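PDB 7A3W: NAD(P)-dependent oxidoreductase from Pseudomonas putida, which probably catalyses the NADPH-dependent reduction of imines, serving as a multifunctional biocatalyst for conjugate reduction and reductive amination. Local coordinates for residues S12-G17 with S59-A64. Numbering follows the deposited sequence.
With NDP (NADPH dihydro-nicotinamide-adenine-dinucleotide phosphate), chain F.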
loop_
_atom_site.group_PDB
_atom_site.type_symbol
_atom_site.label_atom_id
_atom_site.label_comp_id
_atom_site.label_asym_id
_atom_site.label_seq_id
_atom_site.Cartn_x
_atom_site.Cartn_y
_atom_site.Cartn_z
ATOM N N SER B 12 -6.602 -6.128 33.815
ATOM C CA SER B 12 -6.571 -7.571 33.492
ATOM C C SER B 12 -6.401 -7.729 31.974
ATOM O O SER B 12 -6.921 -6.894 31.219
ATOM C CB SER B 12 -7.785 -8.287 34.009
ATOM O OG SER B 12 -7.848 -8.266 35.438
ATOM N N VAL B 13 -5.601 -8.706 31.565
ATOM C CA VAL B 13 -5.377 -9.078 30.142
ATOM C C VAL B 13 -5.723 -10.556 30.035
ATOM O O VAL B 13 -5.153 -11.351 30.789
ATOM C CB VAL B 13 -3.937 -8.771 29.689
ATOM C CG1 VAL B 13 -3.657 -9.272 28.275
ATOM C CG2 VAL B 13 -3.612 -7.275 29.829
ATOM N N LEU B 14 -6.656 -10.887 29.156
ATOM C CA LEU B 14 -7.080 -12.283 28.895
ATOM C C LEU B 14 -6.632 -12.619 27.472
ATOM O O LEU B 14 -7.075 -11.975 26.537
ATOM C CB LEU B 14 -8.596 -12.404 29.045
ATOM C CG LEU B 14 -9.143 -12.416 30.469
ATOM C CD1 LEU B 14 -8.974 -11.069 31.147
ATOM C CD2 LEU B 14 -10.614 -12.822 30.456
ATOM N N GLY B 15 -5.742 -13.594 27.340
ATOM C CA GLY B 15 -5.111 -13.999 26.076
ATOM C C GLY B 15 -3.681 -13.531 26.095
ATOM O O GLY B 15 -3.454 -12.294 26.069
ATOM N N LEU B 16 -2.735 -14.459 26.202
ATOM C CA LEU B 16 -1.293 -14.110 26.273
ATOM C C LEU B 16 -0.567 -14.721 25.076
ATOM O O LEU B 16 0.543 -15.238 25.254
ATOM C CB LEU B 16 -0.690 -14.583 27.600
ATOM C CG LEU B 16 -1.378 -14.088 28.862
ATOM C CD1 LEU B 16 -0.781 -14.766 30.085
ATOM C CD2 LEU B 16 -1.280 -12.568 28.964
ATOM N N GLY B 17 -1.139 -14.614 23.879
ATOM C CA GLY B 17 -0.416 -14.950 22.641
ATOM C C GLY B 17 0.613 -13.901 22.273
ATOM O O GLY B 17 1.113 -13.122 23.186
ATOM N N SER B 59 -12.966 -15.833 35.119
ATOM C CA SER B 59 -13.826 -15.166 36.139
ATOM C C SER B 59 -12.970 -14.363 37.121
ATOM O O SER B 59 -13.343 -13.217 37.416
ATOM C CB SER B 59 -14.679 -16.149 36.894
ATOM O OG SER B 59 -15.258 -17.099 36.019
ATOM N N GLU B 60 -11.891 -14.955 37.640
ATOM C CA GLU B 60 -11.010 -14.299 38.653
ATOM C C GLU B 60 -10.266 -13.121 38.002
ATOM O O GLU B 60 -10.051 -12.073 38.677
ATOM C CB GLU B 60 -10.033 -15.316 39.253
ATOM C CG GLU B 60 -10.717 -16.421 40.056
ATOM C CD GLU B 60 -9.891 -17.681 40.290
ATOM O OE1 GLU B 60 -8.754 -17.766 39.752
ATOM O OE2 GLU B 60 -10.376 -18.581 41.015
ATOM N N ALA B 61 -9.854 -13.264 36.742
ATOM C CA ALA B 61 -9.181 -12.169 36.015
ATOM C C ALA B 61 -10.170 -10.998 35.892
ATOM O O ALA B 61 -9.793 -9.828 36.130
ATOM C CB ALA B 61 -8.648 -12.646 34.672
ATOM N N ILE B 62 -11.417 -11.293 35.544
ATOM C CA ILE B 62 -12.484 -10.246 35.431
ATOM C C ILE B 62 -12.696 -9.586 36.797
ATOM O O ILE B 62 -12.739 -8.324 36.857
ATOM C CB ILE B 62 -13.769 -10.857 34.844
ATOM C CG1 ILE B 62 -13.535 -11.251 33.385
ATOM C CG2 ILE B 62 -14.940 -9.906 35.034
ATOM C CD1 ILE B 62 -14.539 -12.224 32.790
ATOM N N ASN B 63 -12.749 -10.384 37.868
ATOM C CA ASN B 63 -13.026 -9.876 39.238
ATOM C C ASN B 63 -11.893 -8.970 39.712
ATOM O O ASN B 63 -12.169 -8.009 40.492
ATOM C CB ASN B 63 -13.317 -11.034 40.186
ATOM C CG ASN B 63 -14.699 -11.598 39.953
ATOM O OD1 ASN B 63 -15.589 -10.884 39.488
ATOM N ND2 ASN B 63 -14.897 -12.861 40.298
ATOM N N ALA B 64 -10.678 -9.167 39.202
ATOM C CA ALA B 64 -9.458 -8.546 39.768
ATOM C C ALA B 64 -9.361 -7.056 39.411
ATOM O O ALA B 64 -8.642 -6.328 40.110
ATOM C CB ALA B 64 -8.255 -9.301 39.268
HETATM P PA NDP F . -1.804 -15.977 18.992
HETATM O O1A NDP F . -0.381 -15.694 19.380
HETATM O O2A NDP F . -2.178 -17.164 18.135
HETATM O O5B NDP F . -2.631 -16.068 20.360
HETATM C C5B NDP F . -3.984 -16.558 20.358
HETATM C C4B NDP F . -4.491 -16.437 21.771
HETATM O O4B NDP F . -5.874 -16.893 21.832
HETATM C C3B NDP F . -3.730 -17.257 22.819
HETATM O O3B NDP F . -3.812 -16.572 24.047
HETATM C C2B NDP F . -4.539 -18.544 22.816
HETATM O O2B NDP F . -4.461 -19.368 23.986
HETATM C C1B NDP F . -5.932 -17.933 22.781
HETATM N N9A NDP F . -6.960 -18.881 22.402
HETATM C C8A NDP F . -7.117 -19.565 21.227
HETATM N N7A NDP F . -8.165 -20.354 21.233
HETATM C C5A NDP F . -8.753 -20.136 22.471
HETATM C C6A NDP F . -9.896 -20.668 23.095
HETATM N N6A NDP F . -10.722 -21.549 22.519
HETATM N N1A NDP F . -10.181 -20.235 24.340
HETATM C C2A NDP F . -9.365 -19.349 24.928
HETATM N N3A NDP F . -8.257 -18.795 24.456
HETATM C C4A NDP F . -8.006 -19.237 23.208
HETATM O O3 NDP F . -2.532 -14.710 18.353
HETATM P PN NDP F . -2.085 -13.165 18.482
HETATM O O1N NDP F . -1.116 -12.948 17.382
HETATM O O2N NDP F . -1.637 -12.866 19.882
HETATM O O5D NDP F . -3.438 -12.441 18.081
HETATM C C5D NDP F . -4.525 -12.217 19.005
HETATM C C4D NDP F . -5.537 -11.322 18.337
HETATM O O4D NDP F . -4.951 -10.018 18.072
HETATM C C3D NDP F . -6.095 -11.826 16.993
HETATM O O3D NDP F . -7.505 -11.655 16.973
HETATM C C2D NDP F . -5.334 -10.991 15.980
HETATM O O2D NDP F . -6.047 -10.882 14.756
HETATM C C1D NDP F . -5.130 -9.672 16.728
HETATM N N1N NDP F . -3.918 -8.910 16.296
HETATM C C2N NDP F . -2.648 -9.443 16.336
HETATM C C3N NDP F . -1.569 -8.788 15.776
HETATM C C7N NDP F . -0.182 -9.338 15.795
HETATM O O7N NDP F . 0.678 -8.735 15.154
HETATM N N7N NDP F . 0.128 -10.407 16.509
HETATM C C4N NDP F . -1.769 -7.445 15.191
HETATM C C5N NDP F . -3.127 -6.965 15.225
HETATM C C6N NDP F . -4.087 -7.620 15.845
HETATM P P2B NDP F . -3.234 -20.421 24.038
HETATM O O1X NDP F . -3.285 -21.140 22.691
HETATM O O2X NDP F . -1.959 -19.674 24.361
HETATM O O3X NDP F . -3.720 -21.282 25.185
#
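The carbonyl oxygen of Ala-61 is gripped by two donors that reach it from opposite faces of its plane. Ser-12 OG comes from the strand at 2.6 Å from Ala-61 O, tilted 31° out of the carbonyl plane. Ala-64 N, three residues further along the chain, lies 3.3 Å from Ala-61 O. The serine hydroxyl stands anti to its own carbonyl carbon (chi1 -64°), which carries it to the helix, and it also hydrogen-bonds Ser-65 OG. Two residues along the strand, the branches of Leu-14 divide: CD1 lies 3.9 Å from Ala-61 CB, while CD2 meets Ile-62 CG1 more loosely at 4.4 Å. Replacing Ser-12 by an alanine is likely to cost the buried Ala-61 carbonyl its shorter donor and Ser-65 OG one partner. Residues 59-64 run nearly antiparallel (153°) to strand 12-14, in the first strand of the Rossmann-type domain. Beyond that strand the chain turns through Gly-15 and Gly-17 onto NADPH, where Leu-16 N lies 3.2 Å from NDP O3B. Polar at Ser-12 and apolar at Leu-14, the contact ties a helix carbonyl that also takes a backbone N-H to the strand leading into the cofactor turn.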